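Local structure of mannitol dehydrogenase (Helicobacter pylori, 3TWO) at residues 5-9 and 343-347; 112-116 and 127-131; 246-252 and 273-279. The protein probably catalyses the NADP(H)-dependent interconversion of cinnamyl-type alcohols and their aldehydes, as a zinc-containing medium-chain dehydrogenase. All coordinates share one frame; numbering follows the deposited sequence.

Contact 1: residues 5-9 and 343-347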
loop_
_atom_site.group_PDB
_atom_site.type_symbol
_atom_site.label_atom_id
_atom_site.label_comp_id
_atom_site.label_asym_id
_atom_site.label_seq_id
_atom_site.Cartn_x
_atom_site.Cartn_y
_atom_site.Cartn_z
ATOM N N SER B 5 22.055 24.906 28.816
ATOM C CA SER B 5 22.565 24.044 27.776
ATOM C C SER B 5 23.262 24.801 26.697
ATOM O O SER B 5 23.117 26.008 26.595
ATOM C CB SER B 5 21.437 23.231 27.125
ATOM O OG SER B 5 20.646 22.574 28.075
ATOM N N LYS B 6 23.980 24.059 25.838
ATOM C CA LYS B 6 24.471 24.634 24.602
ATOM C C LYS B 6 24.477 23.658 23.450
ATOM O O LYS B 6 24.498 22.456 23.636
ATOM C CB LYS B 6 25.828 25.312 24.789
ATOM C CG LYS B 6 26.779 24.560 25.681
ATOM C CD LYS B 6 28.001 25.417 25.933
ATOM C CE LYS B 6 28.984 24.744 26.852
ATOM N NZ LYS B 6 30.343 25.075 26.332
ATOM N N GLY B 7 24.480 24.202 22.251
ATOM C CA GLY B 7 24.388 23.380 21.065
ATOM C C GLY B 7 24.576 24.154 19.788
ATOM O O GLY B 7 25.066 25.270 19.780
ATOM N N PHE B 8 24.183 23.506 18.703
ATOM C CA PHE B 8 24.357 24.021 17.373
ATOM C C PHE B 8 22.981 24.179 16.766
ATOM O O PHE B 8 22.304 23.163 16.511
ATOM C CB PHE B 8 25.263 23.064 16.561
ATOM C CG PHE B 8 26.657 23.015 17.108
ATOM C CD1 PHE B 8 27.012 22.031 18.041
ATOM C CD2 PHE B 8 27.559 24.032 16.819
ATOM C CE1 PHE B 8 28.300 22.008 18.630
ATOM C CE2 PHE B 8 28.851 24.044 17.414
ATOM C CZ PHE B 8 29.215 23.008 18.310
ATOM N N ALA B 9 22.576 25.457 16.630
ATOM C CA ALA B 9 21.264 25.872 16.150
ATOM C C ALA B 9 21.299 26.485 14.744
ATOM O O ALA B 9 22.271 27.162 14.359
ATOM C CB ALA B 9 20.566 26.907 17.155
ATOM N N MET B 343 30.532 15.155 20.696
ATOM C CA MET B 343 30.030 16.306 21.394
ATOM C C MET B 343 30.972 16.842 22.477
ATOM O O MET B 343 31.131 18.072 22.607
ATOM C CB MET B 343 28.628 16.070 21.965
ATOM C CG MET B 343 27.904 17.357 22.239
ATOM S SD MET B 343 27.474 18.208 20.685
ATOM C CE MET B 343 27.047 16.853 19.651
ATOM N N LYS B 344 31.598 15.940 23.223
ATOM C CA LYS B 344 32.628 16.381 24.151
ATOM C C LYS B 344 33.694 17.238 23.488
ATOM O O LYS B 344 34.070 18.282 24.030
ATOM C CB LYS B 344 33.335 15.190 24.800
ATOM C CG LYS B 344 32.632 14.575 25.973
ATOM C CD LYS B 344 32.531 15.544 27.158
ATOM C CE LYS B 344 31.060 15.938 27.396
ATOM N NZ LYS B 344 30.881 16.080 28.850
ATOM N N LYS B 345 34.229 16.798 22.354
ATOM C CA LYS B 345 35.325 17.575 21.750
ATOM C C LYS B 345 34.807 18.877 21.140
ATOM O O LYS B 345 35.535 19.848 21.046
ATOM C CB LYS B 345 36.060 16.824 20.666
ATOM C CG LYS B 345 36.782 15.588 21.064
ATOM C CD LYS B 345 37.877 15.306 19.966
ATOM C CE LYS B 345 38.307 13.821 19.872
ATOM N NZ LYS B 345 39.203 13.359 20.989
ATOM N N SER B 346 33.564 18.883 20.712
ATOM C CA SER B 346 32.983 20.071 20.153
ATOM C C SER B 346 32.880 21.126 21.202
ATOM O O SER B 346 33.003 22.293 20.878
ATOM C CB SER B 346 31.597 19.803 19.541
ATOM O OG SER B 346 31.693 18.883 18.470
ATOM N N PHE B 347 32.702 20.734 22.465
ATOM C CA PHE B 347 32.582 21.737 23.524
ATOM C C PHE B 347 33.736 21.946 24.448
ATOM O O PHE B 347 33.518 22.366 25.548
ATOM C CB PHE B 347 31.278 21.608 24.327
ATOM C CG PHE B 347 30.079 22.016 23.548
ATOM C CD1 PHE B 347 29.932 23.348 23.114
ATOM C CD2 PHE B 347 29.124 21.072 23.194
ATOM C CE1 PHE B 347 28.810 23.740 22.323
ATOM C CE2 PHE B 347 28.010 21.430 22.443
ATOM C CZ PHE B 347 27.843 22.781 21.990
#

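Contact 2: residues 112-116 and 127-131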
loop_
_atom_site.group_PDB
_atom_site.type_symbol
_atom_site.label_atom_id
_atom_site.label_comp_id
_atom_site.label_asym_id
_atom_site.label_seq_id
_atom_site.Cartn_x
_atom_site.Cartn_y
_atom_site.Cartn_z
ATOM N N VAL B 112 2.685 12.975 21.026
ATOM C CA VAL B 112 4.092 12.636 20.969
ATOM C C VAL B 112 4.918 13.946 20.923
ATOM O O VAL B 112 4.547 14.901 20.254
ATOM C CB VAL B 112 4.437 11.684 19.737
ATOM C CG1 VAL B 112 4.001 12.350 18.347
ATOM C CG2 VAL B 112 5.902 11.315 19.755
ATOM N N VAL B 113 6.004 14.000 21.682
ATOM C CA VAL B 113 6.926 15.126 21.580
ATOM C C VAL B 113 8.198 14.636 20.908
ATOM O O VAL B 113 8.995 13.897 21.533
ATOM C CB VAL B 113 7.237 15.695 22.980
ATOM C CG1 VAL B 113 8.335 16.793 22.903
ATOM C CG2 VAL B 113 5.905 16.205 23.638
ATOM N N PHE B 114 8.363 14.985 19.626
ATOM C CA PHE B 114 9.574 14.653 18.928
ATOM C C PHE B 114 10.718 15.486 19.505
ATOM O O PHE B 114 10.515 16.592 20.026
ATOM C CB PHE B 114 9.440 14.905 17.428
ATOM C CG PHE B 114 8.426 14.018 16.786
ATOM C CD1 PHE B 114 7.201 14.552 16.305
ATOM C CD2 PHE B 114 8.661 12.619 16.678
ATOM C CE1 PHE B 114 6.230 13.704 15.685
ATOM C CE2 PHE B 114 7.695 11.769 16.072
ATOM C CZ PHE B 114 6.480 12.316 15.571
ATOM N N THR B 115 11.919 14.941 19.386
ATOM C CA THR B 115 13.110 15.472 20.057
ATOM C C THR B 115 13.465 16.911 19.636
ATOM O O THR B 115 14.032 17.677 20.446
ATOM C CB THR B 115 14.280 14.453 19.847
ATOM O OG1 THR B 115 13.790 13.169 20.288
ATOM C CG2 THR B 115 15.569 14.833 20.656
ATOM N N TYR B 116 13.097 17.274 18.406
ATOM C CA TYR B 116 13.288 18.648 17.910
ATOM C C TYR B 116 12.224 19.031 16.880
ATOM O O TYR B 116 11.468 18.176 16.420
ATOM C CB TYR B 116 14.693 18.839 17.326
ATOM C CG TYR B 116 14.914 17.954 16.121
ATOM C CD1 TYR B 116 14.484 18.349 14.845
ATOM C CD2 TYR B 116 15.517 16.697 16.252
ATOM C CE1 TYR B 116 14.669 17.515 13.737
ATOM C CE2 TYR B 116 15.699 15.854 15.138
ATOM C CZ TYR B 116 15.282 16.269 13.903
ATOM O OH TYR B 116 15.493 15.445 12.815
ATOM N N PRO B 127 9.391 25.029 22.518
ATOM C CA PRO B 127 9.979 24.211 21.443
ATOM C C PRO B 127 10.996 23.201 22.003
ATOM O O PRO B 127 11.827 23.599 22.809
ATOM C CB PRO B 127 10.661 25.256 20.551
ATOM C CG PRO B 127 10.365 26.622 21.166
ATOM C CD PRO B 127 9.948 26.396 22.564
ATOM N N HIS B 128 10.920 21.907 21.631
ATOM C CA HIS B 128 11.923 20.960 22.149
ATOM C C HIS B 128 13.216 21.053 21.320
ATOM O O HIS B 128 13.155 21.282 20.112
ATOM C CB HIS B 128 11.453 19.490 22.217
ATOM C CG HIS B 128 12.257 18.700 23.203
ATOM N ND1 HIS B 128 11.947 18.664 24.550
ATOM C CD2 HIS B 128 13.422 18.027 23.070
ATOM C CE1 HIS B 128 12.876 17.983 25.199
ATOM N NE2 HIS B 128 13.775 17.574 24.320
ATOM N N MET B 129 14.363 20.911 21.978
ATOM C CA MET B 129 15.672 21.068 21.324
ATOM C C MET B 129 16.340 19.707 21.255
ATOM O O MET B 129 16.295 18.957 22.217
ATOM C CB MET B 129 16.585 22.006 22.106
ATOM C CG MET B 129 16.100 23.484 22.160
ATOM S SD MET B 129 15.942 24.202 20.504
ATOM C CE MET B 129 14.209 24.616 20.448
ATOM N N GLY B 130 17.011 19.420 20.145
ATOM C CA GLY B 130 17.534 18.084 19.895
ATOM C C GLY B 130 18.914 17.765 20.435
ATOM O O GLY B 130 19.407 18.388 21.425
ATOM N N GLY B 131 19.556 16.830 19.733
ATOM C CA GLY B 131 20.752 16.193 20.193
ATOM C C GLY B 131 22.052 16.845 19.791
ATOM O O GLY B 131 23.099 16.429 20.310
#

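Contact 3: residues 246-252 and 273-279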
loop_
_atom_site.group_PDB
_atom_site.type_symbol
_atom_site.label_atom_id
_atom_site.label_comp_id
_atom_site.label_asym_id
_atom_site.label_seq_id
_atom_site.Cartn_x
_atom_site.Cartn_y
_atom_site.Cartn_z
ATOM N N TYR B 246 11.524 10.122 -6.730
ATOM C CA TYR B 246 11.561 8.894 -7.480
ATOM C C TYR B 246 10.142 8.423 -7.749
ATOM O O TYR B 246 9.178 9.036 -7.305
ATOM C CB TYR B 246 12.378 7.810 -6.763
ATOM C CG TYR B 246 11.780 7.238 -5.495
ATOM C CD1 TYR B 246 11.357 5.904 -5.441
ATOM C CD2 TYR B 246 11.686 8.018 -4.325
ATOM C CE1 TYR B 246 10.855 5.347 -4.266
ATOM C CE2 TYR B 246 11.182 7.464 -3.112
ATOM C CZ TYR B 246 10.787 6.127 -3.087
ATOM O OH TYR B 246 10.281 5.581 -1.900
ATOM N N ASP B 247 10.024 7.333 -8.472
ATOM C CA ASP B 247 8.733 6.819 -8.851
ATOM C C ASP B 247 8.541 5.522 -8.063
ATOM O O ASP B 247 9.263 4.553 -8.284
ATOM C CB ASP B 247 8.695 6.610 -10.385
ATOM C CG ASP B 247 7.396 5.965 -10.858
ATOM O OD1 ASP B 247 7.205 5.819 -12.077
ATOM O OD2 ASP B 247 6.543 5.613 -10.027
ATOM N N LEU B 248 7.594 5.517 -7.116
ATOM C CA LEU B 248 7.314 4.296 -6.376
ATOM C C LEU B 248 7.051 3.082 -7.334
ATOM O O LEU B 248 7.341 1.957 -6.959
ATOM C CB LEU B 248 6.097 4.489 -5.394
ATOM C CG LEU B 248 6.367 5.303 -4.157
ATOM C CD1 LEU B 248 5.055 5.868 -3.524
ATOM C CD2 LEU B 248 7.235 4.513 -3.138
ATOM N N LYS B 249 6.456 3.293 -8.524
ATOM C CA LYS B 249 6.153 2.140 -9.389
ATOM C C LYS B 249 7.365 1.337 -9.785
ATOM O O LYS B 249 7.261 0.138 -9.949
ATOM C CB LYS B 249 5.368 2.497 -10.678
ATOM C CG LYS B 249 3.965 3.046 -10.365
ATOM C CD LYS B 249 3.216 3.533 -11.654
ATOM C CE LYS B 249 4.018 4.505 -12.518
ATOM N NZ LYS B 249 4.077 5.880 -11.844
ATOM N N ASP B 250 8.512 2.006 -9.932
ATOM C CA ASP B 250 9.752 1.351 -10.363
ATOM C C ASP B 250 10.164 0.285 -9.368
ATOM O O ASP B 250 10.808 -0.662 -9.771
ATOM C CB ASP B 250 10.880 2.380 -10.455
ATOM C CG ASP B 250 10.735 3.265 -11.637
ATOM O OD1 ASP B 250 10.125 2.862 -12.644
ATOM O OD2 ASP B 250 11.257 4.368 -11.559
ATOM N N TYR B 251 9.849 0.495 -8.088
ATOM C CA TYR B 251 10.071 -0.511 -7.003
ATOM C C TYR B 251 8.934 -1.480 -6.812
ATOM O O TYR B 251 9.188 -2.667 -6.636
ATOM C CB TYR B 251 10.447 0.126 -5.663
ATOM C CG TYR B 251 11.836 0.728 -5.805
ATOM C CD1 TYR B 251 12.014 2.099 -6.113
ATOM C CD2 TYR B 251 12.985 -0.107 -5.761
ATOM C CE1 TYR B 251 13.330 2.638 -6.308
ATOM C CE2 TYR B 251 14.308 0.411 -5.971
ATOM C CZ TYR B 251 14.465 1.767 -6.207
ATOM O OH TYR B 251 15.759 2.235 -6.423
ATOM N N LEU B 252 7.693 -0.982 -6.826
ATOM C CA LEU B 252 6.547 -1.842 -6.590
ATOM C C LEU B 252 6.500 -2.949 -7.644
ATOM O O LEU B 252 6.258 -4.102 -7.328
ATOM C CB LEU B 252 5.226 -1.024 -6.545
ATOM C CG LEU B 252 3.891 -1.772 -6.381
ATOM C CD1 LEU B 252 3.830 -2.510 -5.014
ATOM C CD2 LEU B 252 2.695 -0.848 -6.469
ATOM N N PRO B 273 6.788 10.939 -3.783
ATOM C CA PRO B 273 5.974 10.211 -4.794
ATOM C C PRO B 273 4.670 9.733 -4.212
ATOM O O PRO B 273 4.560 9.605 -2.996
ATOM C CB PRO B 273 6.864 9.044 -5.191
ATOM C CG PRO B 273 7.743 8.819 -3.986
ATOM C CD PRO B 273 8.018 10.213 -3.419
ATOM N N VAL B 274 3.679 9.530 -5.060
ATOM C CA VAL B 274 2.443 8.925 -4.634
ATOM C C VAL B 274 2.132 7.625 -5.458
ATOM O O VAL B 274 2.776 7.343 -6.506
ATOM C CB VAL B 274 1.289 9.937 -4.833
ATOM C CG1 VAL B 274 1.649 11.396 -4.222
ATOM C CG2 VAL B 274 0.921 10.069 -6.318
ATOM N N LEU B 275 1.139 6.848 -5.009
ATOM C CA LEU B 275 0.608 5.778 -5.809
ATOM C C LEU B 275 -0.901 5.983 -5.877
ATOM O O LEU B 275 -1.521 6.248 -4.867
ATOM C CB LEU B 275 0.961 4.425 -5.157
ATOM C CG LEU B 275 2.410 3.918 -5.330
ATOM C CD1 LEU B 275 2.718 2.807 -4.302
ATOM C CD2 LEU B 275 2.681 3.441 -6.804
ATOM N N SER B 276 -1.475 5.904 -7.063
ATOM C CA SER B 276 -2.916 5.982 -7.225
ATOM C C SER B 276 -3.557 4.603 -7.182
ATOM O O SER B 276 -2.863 3.579 -7.338
ATOM C CB SER B 276 -3.271 6.636 -8.576
ATOM O OG SER B 276 -3.302 5.658 -9.585
ATOM N N VAL B 277 -4.876 4.563 -7.045
ATOM C CA VAL B 277 -5.614 3.290 -7.198
ATOM C C VAL B 277 -5.256 2.499 -8.498
ATOM O O VAL B 277 -5.137 1.255 -8.473
ATOM C CB VAL B 277 -7.223 3.442 -7.039
ATOM C CG1 VAL B 277 -7.550 4.015 -5.707
ATOM C CG2 VAL B 277 -7.856 4.334 -8.135
ATOM N N PHE B 278 -5.084 3.216 -9.610
ATOM C CA PHE B 278 -4.720 2.592 -10.905
ATOM C C PHE B 278 -3.362 1.923 -10.806
ATOM O O PHE B 278 -3.213 0.849 -11.305
ATOM C CB PHE B 278 -4.775 3.629 -12.055
ATOM C CG PHE B 278 -6.179 4.006 -12.438
ATOM C CD1 PHE B 278 -6.954 4.865 -11.605
ATOM C CD2 PHE B 278 -6.761 3.471 -13.595
ATOM C CE1 PHE B 278 -8.294 5.200 -11.957
ATOM C CE2 PHE B 278 -8.083 3.787 -13.967
ATOM C CZ PHE B 278 -8.873 4.653 -13.154
ATOM N N ASP B 279 -2.393 2.557 -10.134
ATOM C CA ASP B 279 -1.094 1.952 -9.934
ATOM C C ASP B 279 -1.174 0.680 -9.119
ATOM O O ASP B 279 -0.515 -0.309 -9.499
ATOM C CB ASP B 279 -0.112 2.889 -9.236
ATOM C CG ASP B 279 0.053 4.229 -9.969
ATOM O OD1 ASP B 279 -0.039 4.241 -11.203
ATOM O OD2 ASP B 279 0.281 5.268 -9.316
HETATM O O HOH W 1 2.208 6.874 -9.911
#

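Contact 1: residues 5-9 and 343-347
Phe8 and Phe347 both turn CG away from their own carbonyl carbon, with chi1 at -65° and -71°, which sets the rings approaching from opposite directions. The contact joins the two ends of the chain in the GroES-like catalytic domain of a medium-chain dehydrogenase. Strand 3-9 meets the short C-terminal helix 343-346 and Phe347, the residue at which the chain leaves helical geometry. The two rings lie nearly parallel, but they are slid past one another. Their centroids are 5.2 Å apart and the rings barely overlap. The closest approach is Phe8 CE1 to Phe347 CZ, 3.5 Å.

Gly7 comes up to the edge of the Phe347 ring. Its CA is 3.6 Å from Phe347 CZ. Lys6 CG sits over one face of the same ring, nearer the rim than the centre. It stands 4.2 Å from the ring centroid in a CH-pi contact. The lysine chain runs opposite to the direction of the phenylalanine. Its bend at chi4 (142°) leaves NZ beside the rim of Phe347, 3.7 Å from Phe347 CD1.

Ser346 adds CB to the Phe8 ring, while its hydroxyl is bonded to Gly320 and Asp342. No hydrogen bond joins the two segments; ring and aliphatic packing make up most of the contact. Strand 3-9 itself pairs with strand 18-24, and Lys6 and Phe8 also bond through the backbone to Asn134 and Tyr132. At the edge of the Phe8 ring, near its plane, Met343 SD lies 4.4 Å from Phe8 CE1.

Contact 2: residues 112-116 and 127-131
His128, Thr115 and Gly130 bury most of the surface here. CB of His128 is directed at residues 112-116. It packs 4.2 Å from Val113 CG1, and the two side chains cross at about a right angle. The same CB lies 3.8 Å from Phe114 O.

Thr115 touches Gly130 through its methyl group, with CG2 3.9 Å from Gly130 CA. The hydroxyl of Thr115 is bonded to Gly89 O. Gly130 also lies against Tyr116, whose CB is 3.7 Å from Gly130 N. No conventional hydrogen bond links the segments. A nearly straight CA-H...O contact does, with Tyr116 CA 3.4 Å from His128 O and an angle of 162° at the hydrogen.

Both segments belong to the GroES-like domain, and this packing lies beside its active site. The Tyr116 side chain is about 5 Å from a bound zinc ion at its nearest atoms, and its ring meets that of the zinc ligand His64. Residues 113-114 pair with strand 91-93, which also carries Val92 against His128. Tyr116 reaches helix 43-49, and on the other segment Met129 packs on Phe22 of strand 18-24.

Contact 3: residues 246-252 and 273-279
Lys249 and Asp279 meet along the lysine's aliphatic chain. From CB, Lys249 passes to CG, which lies 3.8 Å from Leu275 CD2. CD then comes to 3.4 Å from Asp279 OD1. Bends at chi3 (-52°) and chi4 (-74°) fold the chain back, and NZ forms a salt bridge with Asp247 OD2 at 3.1 Å. NZ also donates to a water, which in turn donates to Asp279 OD2. Asp247 is the N-cap of helix 248-252. Its OD2 accepts from Lys249 N as well, and the two donors arrive from opposite faces of the carboxylate.

These segments belong to the Rossmann-type cofactor domain. Strand 274-276 pairs antiparallel with a strand of the second subunit, and the beta pairing thus continues into that neighbour. Ser276 and Asp279 form a capping box at the start of helix 277-282. Ser276 N donates to Asp279 OD2 at 2.9 Å, almost straight at 170°, and Asp279 N returns a bond to Ser276 OG.

Leu248 packs against both Pro273 and Leu275. Its CB is 3.7 Å from Leu275 CG, and its CG is 3.8 Å from Pro273 CG. That proline carbon also sits over one face of the Tyr246 ring, nearer its edge than its centre. The Tyr246 side chain is about 4 Å from the bound NADPH at its nearest atoms, and its hydroxyl bonds to Ser240 OG.

How the contacts relate
Contact 1 spans nearly the whole chain, and contacts 2 and 3 fall in sequence between its two segments, contact 2 first. By pairing the N-terminal strand with the C-terminal helix, contact 1 brings the chain's end back to the catalytic domain. Contacts 1 and 2 have centres about 16 Å apart. They touch where Met343 CE packs 4.0 Å from Gly131 O, and both border strand 18-24. Contact 3 lies in the cofactor domain, across the chain's centre from contact 1. Its centre is about 42 Å from that of contact 1 and 32 Å from that of contact 2. Contact 2 lies near the zinc held by Cys42, His64 and Cys160 and is not far from NADPH; contact 3 borders NADPH and the second subunit.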